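Local atomic coordinates of capsular polysaccharide biosynthesis protein (Vibrio cholerae, PDB entry 1XPJ), a protein that is of uncharacterised function but belongs to the haloacid dehalogenase-like hydrolases and probably acts as a hydrolase, perhaps in capsular polysaccharide biosynthesis. Residues D7-L12 with I45-N50; D28-L33 with Q77-E82; R100-S105 with Q117-E122. One frame throughout, in Å; residues are numbered along the deposited sequence.

Interactions 1 and 2 lie in the core of the Rossmann-like domain, their centres 13 Å apart, and a probable hydrogen bond from Ile45 N to Glu82 O at 3.0 Å joins them. Leu12 also packs on Val29, so the loop 7-12 rests on the first turn of the helix segment of interaction 2. Interaction 3 is more peripheral, its centre about 19 Å from each of the other two, yet Pro104 touches both Thr11 and Val29. The likely catalytic region is at interaction 1, where a tartrate, probably from the crystallisation liquor, lies about 4 Å from the side chain of Arg49; a mercury ion is about 4 Å from the side chain of Arg100 in interaction 3. Interactions 1 and 3 both meet the second subunit.

Interaction 1 (D7-L12 with I45-N50); sequences DLDGTL and ISTARN
Arg49 runs extended from the backbone, its CG anti to the backbone N (chi1 -176°), and then bends at chi3 (-72°), which presents the NE edge of its guanidinium to Asp9. The Asp9 carboxylate, anti to its own carbonyl carbon, lies nearly coplanar with that group. The salt bridge is side-on and two-pronged: in the conformer given, Arg49 NH2 reaches Asp9 OD1 at 2.8 Å, while Arg49 NE takes the syn lone pair of Asp9 OD2 at 3.1 Å along an almost straight N-H...O line of 172°. Two bonds from one rigid plane would restrain the rotation of both groups. Leu8 CD2 sits over one face of the guanidinium, 3.4 Å from Arg49 NH2, and Tyr20 adds a cation-pi contact. Nearer the sheet, Leu8 CB packs on Thr47 CB, and Leu12 CD2 meets Ile45 CD1 at 3.7 Å. Asp7 CA makes a CA-H...O contact of 3.4 Å with Ser46 O. Water completes the polar network: one molecule donates to Asp7 OD1 at 2.6 Å and accepts from Ala48 N, while a second links Asp7 OD1, Asp9 and Thr47 OG1, lying 2.7 Å from Thr47 OG1. That hydroxyl also accepts from Arg49 N in an ST turn. Asp98 and Asp99 of the second subunit come close to Asp7, so that subunit borders the likely site. Asp7, Asp9 and Thr11 fit the DxDx(T/V) signature just after strand 3-6, with Thr47 near the end of the neighbouring parallel strand, as in the first two sequence motifs of a haloacid dehalogenase-type active site.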
ATOM      1  N   ASP A   7       6.322   3.677 -16.025  1.00 24.27           N
ATOM      2  CA  ASP A   7       5.296   2.679 -16.290  1.00 24.80           C
ATOM      3  C   ASP A   7       5.943   1.513 -17.063  1.00 25.57           C
ATOM      4  O   ASP A   7       7.043   1.661 -17.619  1.00 25.92           O
ATOM      5  CB  ASP A   7       4.187   3.342 -17.104  1.00 24.85           C
ATOM      6  CG  ASP A   7       2.951   2.477 -17.259  1.00 26.01           C
ATOM      7  OD1 ASP A   7       2.547   1.783 -16.310  1.00 27.79           O
ATOM      8  OD2 ASP A   7       2.293   2.454 -18.324  1.00 30.58           O
ATOM      9  N   LEU A   8       5.287   0.352 -17.100  1.00 25.10           N
ATOM     10  CA  LEU A   8       5.915  -0.804 -17.723  1.00 24.38           C
ATOM     11  C   LEU A   8       5.311  -1.098 -19.094  1.00 24.50           C
ATOM     12  O   LEU A   8       6.009  -0.961 -20.096  1.00 24.70           O
ATOM     13  CB  LEU A   8       5.841  -2.014 -16.784  1.00 24.07           C
ATOM     14  CG  LEU A   8       6.266  -3.418 -17.218  1.00 23.76           C
ATOM     15  CD1 LEU A   8       7.725  -3.476 -17.654  1.00 23.30           C
ATOM     16  CD2 LEU A   8       6.025  -4.358 -16.037  1.00 22.07           C
ATOM     17  N   ASP A   9       4.032  -1.494 -19.125  1.00 24.10           N
ATOM     18  CA  ASP A   9       3.345  -1.872 -20.352  1.00 24.17           C
ATOM     19  C   ASP A   9       3.013  -0.660 -21.224  1.00 24.22           C
ATOM     20  O   ASP A   9       2.264   0.227 -20.813  1.00 24.74           O
ATOM     21  CB  ASP A   9       2.056  -2.653 -20.032  1.00 24.58           C
ATOM     22  CG  ASP A   9       2.321  -3.953 -19.272  1.00 24.30           C
ATOM     23  OD1 ASP A   9       3.050  -4.815 -19.786  1.00 24.82           O
ATOM     24  OD2 ASP A   9       1.843  -4.206 -18.150  1.00 24.37           O
ATOM     25  N   GLY A  10       3.563  -0.631 -22.433  1.00 24.02           N
ATOM     26  CA  GLY A  10       3.343   0.477 -23.342  1.00 23.58           C
ATOM     27  C   GLY A  10       4.430   1.537 -23.269  1.00 23.68           C
ATOM     28  O   GLY A  10       4.541   2.368 -24.170  1.00 23.27           O
ATOM     29  N   THR A  11       5.223   1.511 -22.198  1.00 23.37           N
ATOM     30  CA  THR A  11       6.309   2.472 -22.018  1.00 24.16           C
ATOM     31  C   THR A  11       7.626   1.773 -22.254  1.00 24.06           C
ATOM     32  O   THR A  11       8.428   2.221 -23.068  1.00 24.59           O
ATOM     33  CB  THR A  11       6.280   3.062 -20.586  1.00 24.39           C
ATOM     34  OG1 THR A  11       5.183   3.968 -20.485  1.00 25.96           O
ATOM     35  CG2 THR A  11       7.498   3.959 -20.312  1.00 24.82           C
ATOM     36  N   LEU A  12       7.849   0.674 -21.536  1.00 23.55           N
ATOM     37  CA  LEU A  12       9.032  -0.146 -21.759  1.00 23.31           C
ATOM     38  C   LEU A  12       8.751  -1.286 -22.753  1.00 23.34           C
ATOM     39  O   LEU A  12       9.687  -1.905 -23.256  1.00 23.40           O
ATOM     40  CB  LEU A  12       9.560  -0.683 -20.430  1.00 23.10           C
ATOM     41  CG  LEU A  12      10.611   0.131 -19.667  0.50 23.43           C
ATOM     42  CD1 LEU A  12      10.642   1.593 -20.075  0.50 23.84           C
ATOM     43  CD2 LEU A  12      10.419   0.005 -18.160  0.50 23.62           C
ATOM     44  N   ILE A  45      10.287   1.249 -11.541  1.00 23.05           N
ATOM     45  CA  ILE A  45       9.261   0.680 -12.381  1.00 23.68           C
ATOM     46  C   ILE A  45       7.986   0.583 -11.525  1.00 24.07           C
ATOM     47  O   ILE A  45       7.998  -0.014 -10.451  1.00 24.58           O
ATOM     48  CB  ILE A  45       9.691  -0.724 -12.919  1.00 23.92           C
ATOM     49  CG1 ILE A  45      11.145  -0.739 -13.409  1.00 23.92           C
ATOM     50  CG2 ILE A  45       8.699  -1.254 -13.970  1.00 24.30           C
ATOM     51  CD1 ILE A  45      11.462   0.120 -14.610  1.00 24.06           C
ATOM     52  N   SER A  46       6.905   1.195 -11.996  1.00 23.98           N
ATOM     53  CA  SER A  46       5.650   1.272 -11.263  1.00 24.02           C
ATOM     54  C   SER A  46       4.595   0.799 -12.227  1.00 23.50           C
ATOM     55  O   SER A  46       4.498   1.340 -13.318  1.00 24.57           O
ATOM     56  CB  SER A  46       5.383   2.729 -10.903  1.00 24.22           C
ATOM     57  OG  SER A  46       4.564   2.859  -9.761  1.00 26.64           O
ATOM     58  N   THR A  47       3.820  -0.213 -11.875  1.00 22.75           N
ATOM     59  CA  THR A  47       2.912  -0.804 -12.859  1.00 22.44           C
ATOM     60  C   THR A  47       1.596  -1.267 -12.266  1.00 22.44           C
ATOM     61  O   THR A  47       1.556  -1.769 -11.137  1.00 23.09           O
ATOM     62  CB  THR A  47       3.599  -1.982 -13.600  1.00 22.62           C
ATOM     63  OG1 THR A  47       2.636  -2.685 -14.409  1.00 21.41           O
ATOM     64  CG2 THR A  47       4.079  -3.044 -12.600  1.00 23.27           C
ATOM     65  N   ALA A  48       0.525  -1.097 -13.047  1.00 22.44           N
ATOM     66  CA  ALA A  48      -0.808  -1.630 -12.741  1.00 21.52           C
ATOM     67  C   ALA A  48      -1.040  -3.061 -13.272  1.00 21.45           C
ATOM     68  O   ALA A  48      -2.167  -3.580 -13.192  1.00 21.21           O
ATOM     69  CB  ALA A  48      -1.879  -0.694 -13.269  1.00 20.55           C
ATOM     70  N   ARG A  49       0.004  -3.687 -13.820  1.00 21.21           N
ATOM     71  CA  ARG A  49      -0.126  -5.012 -14.453  1.00 21.76           C
ATOM     72  C   ARG A  49      -0.803  -6.031 -13.549  1.00 21.87           C
ATOM     73  O   ARG A  49      -0.422  -6.175 -12.392  1.00 21.74           O
ATOM     74  CB  ARG A  49       1.240  -5.564 -14.879  1.00 21.97           C
ATOM     75  CG  ARG A  49       1.119  -6.895 -15.629  0.50 21.88           C
ATOM     76  CD  ARG A  49       2.445  -7.530 -16.002  0.50 23.49           C
ATOM     77  NE  ARG A  49       3.140  -6.817 -17.075  0.50 23.60           N
ATOM     78  CZ  ARG A  49       4.341  -7.152 -17.536  0.50 23.27           C
ATOM     79  NH1 ARG A  49       4.995  -8.189 -17.016  0.50 22.28           N
ATOM     80  NH2 ARG A  49       4.896  -6.446 -18.512  0.50 21.11           N
ATOM     81  N   ASN A  50      -1.797  -6.725 -14.098  1.00 21.58           N
ATOM     82  CA  ASN A  50      -2.593  -7.723 -13.386  1.00 22.17           C
ATOM     83  C   ASN A  50      -3.538  -7.215 -12.272  1.00 22.58           C
ATOM     84  O   ASN A  50      -4.130  -8.021 -11.535  1.00 22.62           O
ATOM     85  CB  ASN A  50      -1.736  -8.905 -12.905  1.00 22.42           C
ATOM     86  CG  ASN A  50      -1.291  -9.813 -14.043  1.00 23.61           C
ATOM     87  OD1 ASN A  50      -1.824  -9.761 -15.157  1.00 26.29           O
ATOM     88  ND2 ASN A  50      -0.331 -10.668 -13.758  1.00 24.80           N
TER
HETATM   89  O   HOH W   1       0.352   0.623 -15.391  1.00 33.10           O
HETATM   90  O   HOH W   2       2.272  -1.335 -16.756  1.00 37.29           O

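Interaction 2 (D28-L33 with Q77-E82); sequences DVIEQL and QVPYDE
A helix-termination loop packs here against the helix that follows the first strand, in the apolar layer on one side of the parallel sheet. Val78 meets both Ile30 and Leu33, one turn apart on helix 27-38. Its two methyls divide the work: Val78 CG2 is 3.8 Å from Ile30 CD1 and 4.0 Å from Ile30 CG2, whereas Val78 CG1, anti to the backbone N (chi1 -170°), is 3.9 Å from Leu33 CD2 in the conformer given for that leucine. The Ile30 and Val78 side chains cross at about a right angle, and both Ile30 CD1 and CG2 meet Val78 CG2. Pro79 extends the patch along the helix: its CG lies 4.3 Å from Leu33 CB, and its CD is a looser 4.5 Å from Ile30 CG2. All these pairs are carbon to carbon, and the contact between the two segments rests on apolar packing. The backbone that presents Val78 is set by the preceding residue, since Gln77, with its positive phi of 57°, is the C-prime residue of a Schellman motif: Val78 N returns to Leu73 O and Gln77 N to Asp74 O, ending helix 66-75. Gln77 O also receives a weak hydrogen bond from Arg34. Beyond the contact, Leu33 continues inward onto Leu4, Val6 and Ile43 of the sheet, and Tyr80 packs on Ile63 of the third subunit. The helix thus packs on the loop entering strand 82-85 while Leu33 reaches the sheet, as in the helical layer flanking the parallel sheet of Rossmann-like alpha/beta folds.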
ATOM      1  N   ASP A  28      14.463   2.204 -27.837  1.00 22.39           N
ATOM      2  CA  ASP A  28      14.820   3.616 -27.691  1.00 22.60           C
ATOM      3  C   ASP A  28      14.508   4.134 -26.270  1.00 22.61           C
ATOM      4  O   ASP A  28      15.318   4.851 -25.677  1.00 22.59           O
ATOM      5  CB  ASP A  28      14.151   4.474 -28.774  1.00 22.23           C
ATOM      6  CG  ASP A  28      12.626   4.339 -28.795  1.00 23.05           C
ATOM      7  OD1 ASP A  28      12.069   3.435 -28.138  1.00 25.15           O
ATOM      8  OD2 ASP A  28      11.890   5.100 -29.449  1.00 23.59           O
ATOM      9  N   VAL A  29      13.357   3.739 -25.719  1.00 22.80           N
ATOM     10  CA  VAL A  29      12.949   4.179 -24.376  1.00 22.76           C
ATOM     11  C   VAL A  29      13.896   3.636 -23.310  1.00 22.96           C
ATOM     12  O   VAL A  29      14.363   4.390 -22.451  1.00 23.05           O
ATOM     13  CB  VAL A  29      11.476   3.790 -24.027  1.00 22.97           C
ATOM     14  CG1 VAL A  29      11.201   4.005 -22.550  1.00 21.66           C
ATOM     15  CG2 VAL A  29      10.466   4.579 -24.885  1.00 22.60           C
ATOM     16  N   ILE A  30      14.173   2.331 -23.370  1.00 22.96           N
ATOM     17  CA  ILE A  30      15.112   1.691 -22.444  1.00 23.14           C
ATOM     18  C   ILE A  30      16.526   2.297 -22.505  1.00 23.55           C
ATOM     19  O   ILE A  30      17.151   2.547 -21.463  1.00 23.70           O
ATOM     20  CB  ILE A  30      15.172   0.161 -22.678  1.00 23.24           C
ATOM     21  CG1 ILE A  30      13.778  -0.468 -22.523  1.00 22.94           C
ATOM     22  CG2 ILE A  30      16.151  -0.490 -21.704  1.00 22.47           C
ATOM     23  CD1 ILE A  30      13.768  -1.961 -22.804  1.00 21.43           C
ATOM     24  N   GLU A  31      17.024   2.532 -23.714  1.00 23.44           N
ATOM     25  CA  GLU A  31      18.335   3.163 -23.895  1.00 23.77           C
ATOM     26  C   GLU A  31      18.381   4.549 -23.229  1.00 23.06           C
ATOM     27  O   GLU A  31      19.389   4.931 -22.611  1.00 22.10           O
ATOM     28  CB  GLU A  31      18.694   3.247 -25.385  1.00 23.78           C
ATOM     29  CG  GLU A  31      20.109   3.757 -25.684  1.00 26.84           C
ATOM     30  CD  GLU A  31      21.225   2.852 -25.146  1.00 29.10           C
ATOM     31  OE1 GLU A  31      21.016   1.625 -25.016  1.00 29.32           O
ATOM     32  OE2 GLU A  31      22.325   3.373 -24.856  1.00 30.10           O
ATOM     33  N   GLN A  32      17.276   5.283 -23.331  1.00 22.56           N
ATOM     34  CA  GLN A  32      17.195   6.572 -22.660  1.00 22.76           C
ATOM     35  C   GLN A  32      17.230   6.418 -21.121  1.00 22.63           C
ATOM     36  O   GLN A  32      17.848   7.230 -20.436  1.00 22.56           O
ATOM     37  CB  GLN A  32      15.996   7.381 -23.152  1.00 22.37           C
ATOM     38  CG  GLN A  32      16.042   8.853 -22.750  1.00 24.02           C
ATOM     39  CD  GLN A  32      16.903   9.714 -23.663  1.00 24.49           C
ATOM     40  OE1 GLN A  32      18.086   9.446 -23.843  1.00 27.00           O
ATOM     41  NE2 GLN A  32      16.309  10.750 -24.240  1.00 24.66           N
ATOM     42  N   LEU A  33      16.603   5.366 -20.596  1.00 22.36           N
ATOM     43  CA  LEU A  33      16.673   5.049 -19.165  1.00 22.49           C
ATOM     44  C   LEU A  33      18.124   4.865 -18.713  1.00 22.67           C
ATOM     45  O   LEU A  33      18.502   5.310 -17.628  1.00 23.11           O
ATOM     46  CB  LEU A  33      15.851   3.788 -18.830  1.00 22.05           C
ATOM     47  CG  LEU A  33      14.881   3.736 -17.659  0.50 22.58           C
ATOM     48  CD1 LEU A  33      14.068   5.014 -17.563  0.50 23.04           C
ATOM     49  CD2 LEU A  33      13.962   2.536 -17.827  0.50 21.69           C
ATOM     50  N   GLN A  77      17.972  -6.116 -20.085  1.00 24.36           N
ATOM     51  CA  GLN A  77      18.992  -5.208 -19.553  1.00 24.81           C
ATOM     52  C   GLN A  77      18.384  -3.841 -19.239  1.00 24.97           C
ATOM     53  O   GLN A  77      18.942  -2.797 -19.591  1.00 25.32           O
ATOM     54  CB  GLN A  77      20.191  -5.070 -20.526  1.00 25.15           C
ATOM     55  CG  GLN A  77      20.670  -6.395 -21.144  0.50 25.17           C
ATOM     56  CD  GLN A  77      21.898  -6.962 -20.452  0.50 26.10           C
ATOM     57  OE1 GLN A  77      22.948  -7.128 -21.079  0.50 26.61           O
ATOM     58  NE2 GLN A  77      21.770  -7.264 -19.164  0.50 26.18           N
ATOM     59  N   VAL A  78      17.215  -3.851 -18.601  1.00 25.03           N
ATOM     60  CA  VAL A  78      16.567  -2.619 -18.178  1.00 24.58           C
ATOM     61  C   VAL A  78      17.089  -2.300 -16.783  1.00 25.27           C
ATOM     62  O   VAL A  78      16.985  -3.134 -15.880  1.00 25.56           O
ATOM     63  CB  VAL A  78      15.044  -2.753 -18.160  1.00 24.41           C
ATOM     64  CG1 VAL A  78      14.361  -1.373 -17.952  1.00 23.64           C
ATOM     65  CG2 VAL A  78      14.561  -3.425 -19.426  1.00 23.38           C
ATOM     66  N   PRO A  79      17.691  -1.120 -16.607  1.00 25.49           N
ATOM     67  CA  PRO A  79      18.183  -0.726 -15.284  1.00 25.33           C
ATOM     68  C   PRO A  79      16.975  -0.383 -14.418  1.00 25.44           C
ATOM     69  O   PRO A  79      15.976   0.170 -14.923  1.00 25.56           O
ATOM     70  CB  PRO A  79      19.047   0.512 -15.575  1.00 25.53           C
ATOM     71  CG  PRO A  79      18.549   1.061 -16.879  1.00 25.22           C
ATOM     72  CD  PRO A  79      17.920  -0.074 -17.626  1.00 25.38           C
ATOM     73  N   TYR A  80      17.033  -0.762 -13.145  1.00 24.89           N
ATOM     74  CA  TYR A  80      15.965  -0.443 -12.202  1.00 24.05           C
ATOM     75  C   TYR A  80      16.536  -0.560 -10.806  1.00 23.21           C
ATOM     76  O   TYR A  80      17.323  -1.457 -10.530  1.00 21.68           O
ATOM     77  CB  TYR A  80      14.722  -1.355 -12.388  1.00 24.47           C
ATOM     78  CG  TYR A  80      14.981  -2.827 -12.137  1.00 25.14           C
ATOM     79  CD1 TYR A  80      14.723  -3.405 -10.881  1.00 26.39           C
ATOM     80  CD2 TYR A  80      15.512  -3.643 -13.146  1.00 25.48           C
ATOM     81  CE1 TYR A  80      14.990  -4.786 -10.637  1.00 25.39           C
ATOM     82  CE2 TYR A  80      15.779  -5.002 -12.929  1.00 25.14           C
ATOM     83  CZ  TYR A  80      15.520  -5.569 -11.673  1.00 26.70           C
ATOM     84  OH  TYR A  80      15.787  -6.909 -11.471  1.00 24.15           O
ATOM     85  N   ASP A  81      16.131   0.377  -9.950  1.00 23.24           N
ATOM     86  CA  ASP A  81      16.445   0.368  -8.528  1.00 22.75           C
ATOM     87  C   ASP A  81      15.274  -0.057  -7.660  1.00 22.46           C
ATOM     88  O   ASP A  81      15.487  -0.496  -6.541  1.00 22.34           O
ATOM     89  CB  ASP A  81      16.897   1.744  -8.090  1.00 23.14           C
ATOM     90  CG  ASP A  81      18.098   2.202  -8.839  1.00 23.80           C
ATOM     91  OD1 ASP A  81      19.207   1.726  -8.515  1.00 24.08           O
ATOM     92  OD2 ASP A  81      18.027   3.023  -9.771  1.00 24.71           O
ATOM     93  N   GLU A  82      14.046   0.085  -8.164  1.00 22.14           N
ATOM     94  CA  GLU A  82      12.850  -0.331  -7.425  1.00 22.28           C
ATOM     95  C   GLU A  82      11.804  -0.884  -8.372  1.00 22.52           C
ATOM     96  O   GLU A  82      11.738  -0.460  -9.521  1.00 22.83           O
ATOM     97  CB  GLU A  82      12.213   0.844  -6.673  1.00 22.54           C
ATOM     98  CG  GLU A  82      12.946   1.322  -5.424  1.00 22.99           C
ATOM     99  CD  GLU A  82      12.322   2.582  -4.850  1.00 24.62           C
ATOM    100  OE1 GLU A  82      11.085   2.764  -5.006  1.00 27.66           O
ATOM    101  OE2 GLU A  82      13.045   3.387  -4.231  1.00 21.48           O
TER

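Interaction 3 (R100-S105 with Q117-E122); sequences RAVRPS and QLFEKE
Leu118 is the first residue of the helical segment to touch strand 101-102, its CD1 resting 4.1 Å from Val102 CG1. Phe119 comes next and supplies most of the helical segment's share of the contact. With CG anti to the carbonyl carbon (chi1 -63°), its ring projects from helix 112-120 toward the backbone of Arg100. Arg100 CA makes a CH-pi contact over the ring face, 4.1 Å from the centroid and 28° off the normal. The arginine chain, bent at chi2 and chi3, folds back so that its NE also lies above this ring; Arg100 NE to Phe119 CD2 is a short 3.1 Å, to be read cautiously because the arginine was modelled in two conformers. The guanidinium is not stacked on the ring, their planes being 57° apart, and Arg100 NH1 is hydrogen-bonded to His92 O of the second subunit. The far end of the ring is met by Val102 CG1, 3.6 Å from Phe119 CZ. This C-terminal helix therefore packs on a short strand that is itself part of the interface with the second subunit: Ala101 and Val102 form a parallel beta ladder with a strand of that chain, which carries the sheet from one chain to the next. Farther along, at Glu122, the segment turns to that partner, where the carboxylate accepts a hydrogen bond from Ser105 of the second subunit and packs on its Arg103.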
ATOM      1  N   ARG A 100       4.058  16.765 -14.003  1.00 21.48           N
ATOM      2  CA  ARG A 100       5.391  16.208 -14.252  1.00 21.72           C
ATOM      3  C   ARG A 100       5.347  14.931 -15.093  1.00 21.89           C
ATOM      4  O   ARG A 100       6.224  14.080 -14.966  1.00 22.49           O
ATOM      5  CB  ARG A 100       6.140  15.895 -12.948  1.00 21.78           C
ATOM      6  CG  ARG A 100       6.330  17.066 -11.981  0.50 22.74           C
ATOM      7  CD  ARG A 100       7.103  18.249 -12.537  0.50 23.84           C
ATOM      8  NE  ARG A 100       8.401  17.867 -13.086  0.50 25.22           N
ATOM      9  CZ  ARG A 100       9.567  18.031 -12.465  0.50 25.55           C
ATOM     10  NH1 ARG A 100       9.616  18.567 -11.253  0.50 26.63           N
ATOM     11  NH2 ARG A 100      10.692  17.653 -13.057  0.50 25.49           N
ATOM     12  N   ALA A 101       4.352  14.775 -15.955  1.00 21.53           N
ATOM     13  CA  ALA A 101       4.298  13.551 -16.738  1.00 21.67           C
ATOM     14  C   ALA A 101       4.763  13.763 -18.163  1.00 21.80           C
ATOM     15  O   ALA A 101       4.392  14.740 -18.794  1.00 21.93           O
ATOM     16  CB  ALA A 101       2.925  12.975 -16.725  1.00 21.50           C
ATOM     17  N   VAL A 102       5.595  12.848 -18.655  1.00 21.52           N
ATOM     18  CA  VAL A 102       5.901  12.782 -20.071  1.00 21.49           C
ATOM     19  C   VAL A 102       5.535  11.431 -20.660  1.00 21.40           C
ATOM     20  O   VAL A 102       5.611  10.399 -19.995  1.00 20.85           O
ATOM     21  CB  VAL A 102       7.400  13.124 -20.406  1.00 22.25           C
ATOM     22  CG1 VAL A 102       7.809  14.477 -19.790  1.00 21.58           C
ATOM     23  CG2 VAL A 102       8.350  11.993 -20.005  1.00 20.99           C
ATOM     24  N   ARG A 103       5.123  11.454 -21.925  1.00 21.53           N
ATOM     25  CA  ARG A 103       4.864  10.227 -22.658  1.00 21.33           C
ATOM     26  C   ARG A 103       6.183   9.611 -23.152  1.00 20.98           C
ATOM     27  O   ARG A 103       7.150  10.341 -23.366  1.00 20.58           O
ATOM     28  CB  ARG A 103       3.877  10.498 -23.794  1.00 21.28           C
ATOM     29  CG  ARG A 103       2.528  11.050 -23.292  0.50 19.62           C
ATOM     30  CD  ARG A 103       1.489  11.332 -24.403  0.50 18.00           C
ATOM     31  NE  ARG A 103       1.734  12.589 -25.109  0.50 14.91           N
ATOM     32  CZ  ARG A 103       1.501  13.801 -24.611  0.50 14.66           C
ATOM     33  NH1 ARG A 103       1.003  13.942 -23.388  0.50 14.26           N
ATOM     34  NH2 ARG A 103       1.764  14.881 -25.341  0.50 13.63           N
ATOM     35  N   PRO A 104       6.237   8.284 -23.337  1.00 21.22           N
ATOM     36  CA  PRO A 104       7.499   7.619 -23.687  1.00 21.26           C
ATOM     37  C   PRO A 104       8.100   8.127 -24.996  1.00 21.45           C
ATOM     38  O   PRO A 104       9.326   8.090 -25.112  1.00 21.81           O
ATOM     39  CB  PRO A 104       7.126   6.124 -23.760  1.00 21.27           C
ATOM     40  CG  PRO A 104       5.807   6.006 -23.094  0.50 21.10           C
ATOM     41  CD  PRO A 104       5.122   7.324 -23.249  0.50 21.15           C
ATOM     42  N   SER A 105       7.286   8.620 -25.930  1.00 21.38           N
ATOM     43  CA  SER A 105       7.827   9.203 -27.167  1.00 21.75           C
ATOM     44  C   SER A 105       8.487  10.551 -26.912  1.00 21.34           C
ATOM     45  O   SER A 105       9.484  10.863 -27.538  1.00 22.02           O
ATOM     46  CB  SER A 105       6.761   9.344 -28.270  1.00 21.94           C
ATOM     47  OG  SER A 105       5.758  10.280 -27.881  1.00 22.15           O
ATOM     48  N   GLN A 117      11.779  22.175 -19.794  1.00 22.32           N
ATOM     49  CA  GLN A 117      11.027  23.255 -20.453  1.00 22.57           C
ATOM     50  C   GLN A 117       9.534  22.971 -20.555  1.00 22.49           C
ATOM     51  O   GLN A 117       8.735  23.885 -20.381  1.00 22.09           O
ATOM     52  CB  GLN A 117      11.595  23.579 -21.843  1.00 22.62           C
ATOM     53  CG  GLN A 117      12.693  24.650 -21.847  1.00 23.74           C
ATOM     54  CD  GLN A 117      13.774  24.395 -22.900  1.00 25.36           C
ATOM     55  OE1 GLN A 117      13.522  23.745 -23.922  1.00 25.88           O
ATOM     56  NE2 GLN A 117      14.975  24.909 -22.655  1.00 25.77           N
ATOM     57  N   LEU A 118       9.168  21.715 -20.846  1.00 22.71           N
ATOM     58  CA  LEU A 118       7.760  21.295 -20.878  1.00 23.07           C
ATOM     59  C   LEU A 118       7.097  21.604 -19.551  1.00 23.04           C
ATOM     60  O   LEU A 118       5.973  22.080 -19.501  1.00 23.35           O
ATOM     61  CB  LEU A 118       7.629  19.781 -21.121  1.00 23.12           C
ATOM     62  CG  LEU A 118       7.679  19.166 -22.524  1.00 23.27           C
ATOM     63  CD1 LEU A 118       7.482  17.651 -22.416  1.00 21.70           C
ATOM     64  CD2 LEU A 118       6.670  19.811 -23.502  1.00 21.15           C
ATOM     65  N   PHE A 119       7.815  21.308 -18.477  1.00 22.99           N
ATOM     66  CA  PHE A 119       7.312  21.452 -17.125  1.00 22.91           C
ATOM     67  C   PHE A 119       7.199  22.912 -16.728  1.00 23.47           C
ATOM     68  O   PHE A 119       6.183  23.312 -16.161  1.00 23.71           O
ATOM     69  CB  PHE A 119       8.224  20.695 -16.144  1.00 22.61           C
ATOM     70  CG  PHE A 119       8.272  19.210 -16.387  1.00 20.87           C
ATOM     71  CD1 PHE A 119       7.212  18.556 -17.015  1.00 18.03           C
ATOM     72  CD2 PHE A 119       9.391  18.465 -16.003  1.00 19.56           C
ATOM     73  CE1 PHE A 119       7.250  17.178 -17.249  1.00 17.73           C
ATOM     74  CE2 PHE A 119       9.443  17.087 -16.222  1.00 18.76           C
ATOM     75  CZ  PHE A 119       8.364  16.437 -16.850  1.00 17.73           C
ATOM     76  N   GLU A 120       8.239  23.698 -17.023  1.00 23.90           N
ATOM     77  CA  GLU A 120       8.261  25.116 -16.671  1.00 24.69           C
ATOM     78  C   GLU A 120       7.160  25.899 -17.382  1.00 25.16           C
ATOM     79  O   GLU A 120       6.597  26.828 -16.807  1.00 25.04           O
ATOM     80  CB  GLU A 120       9.637  25.746 -16.935  1.00 24.67           C
ATOM     81  CG  GLU A 120      10.584  25.728 -15.736  1.00 25.28           C
ATOM     82  CD  GLU A 120      10.384  26.904 -14.782  1.00 26.50           C
ATOM     83  OE1 GLU A 120      11.060  27.947 -14.956  1.00 26.18           O
ATOM     84  OE2 GLU A 120       9.561  26.790 -13.842  1.00 26.63           O
ATOM     85  N   LYS A 121       6.843  25.511 -18.617  1.00 26.08           N
ATOM     86  CA  LYS A 121       5.760  26.156 -19.365  1.00 27.33           C
ATOM     87  C   LYS A 121       4.386  25.836 -18.762  1.00 27.74           C
ATOM     88  O   LYS A 121       3.419  26.547 -19.012  1.00 27.86           O
ATOM     89  CB  LYS A 121       5.829  25.831 -20.870  1.00 27.47           C
ATOM     90  CG  LYS A 121       4.915  24.703 -21.355  1.00 28.92           C
ATOM     91  CD  LYS A 121       4.304  25.014 -22.724  1.00 31.63           C
ATOM     92  CE  LYS A 121       2.885  24.428 -22.854  1.00 32.75           C
ATOM     93  NZ  LYS A 121       1.864  25.462 -23.251  1.00 33.11           N
ATOM     94  N   GLU A 122       4.328  24.775 -17.955  1.00 28.31           N
ATOM     95  CA  GLU A 122       3.118  24.370 -17.238  1.00 28.86           C
ATOM     96  C   GLU A 122       2.795  25.312 -16.075  1.00 29.40           C
ATOM     97  O   GLU A 122       1.659  25.348 -15.591  1.00 29.85           O
ATOM     98  CB  GLU A 122       3.286  22.942 -16.699  1.00 28.78           C
ATOM     99  CG  GLU A 122       2.829  21.835 -17.647  0.50 28.17           C
ATOM    100  CD  GLU A 122       1.337  21.866 -17.966  0.50 27.12           C
ATOM    101  OE1 GLU A 122       0.969  21.453 -19.084  0.50 26.56           O
ATOM    102  OE2 GLU A 122       0.532  22.291 -17.109  0.50 26.33           O
TER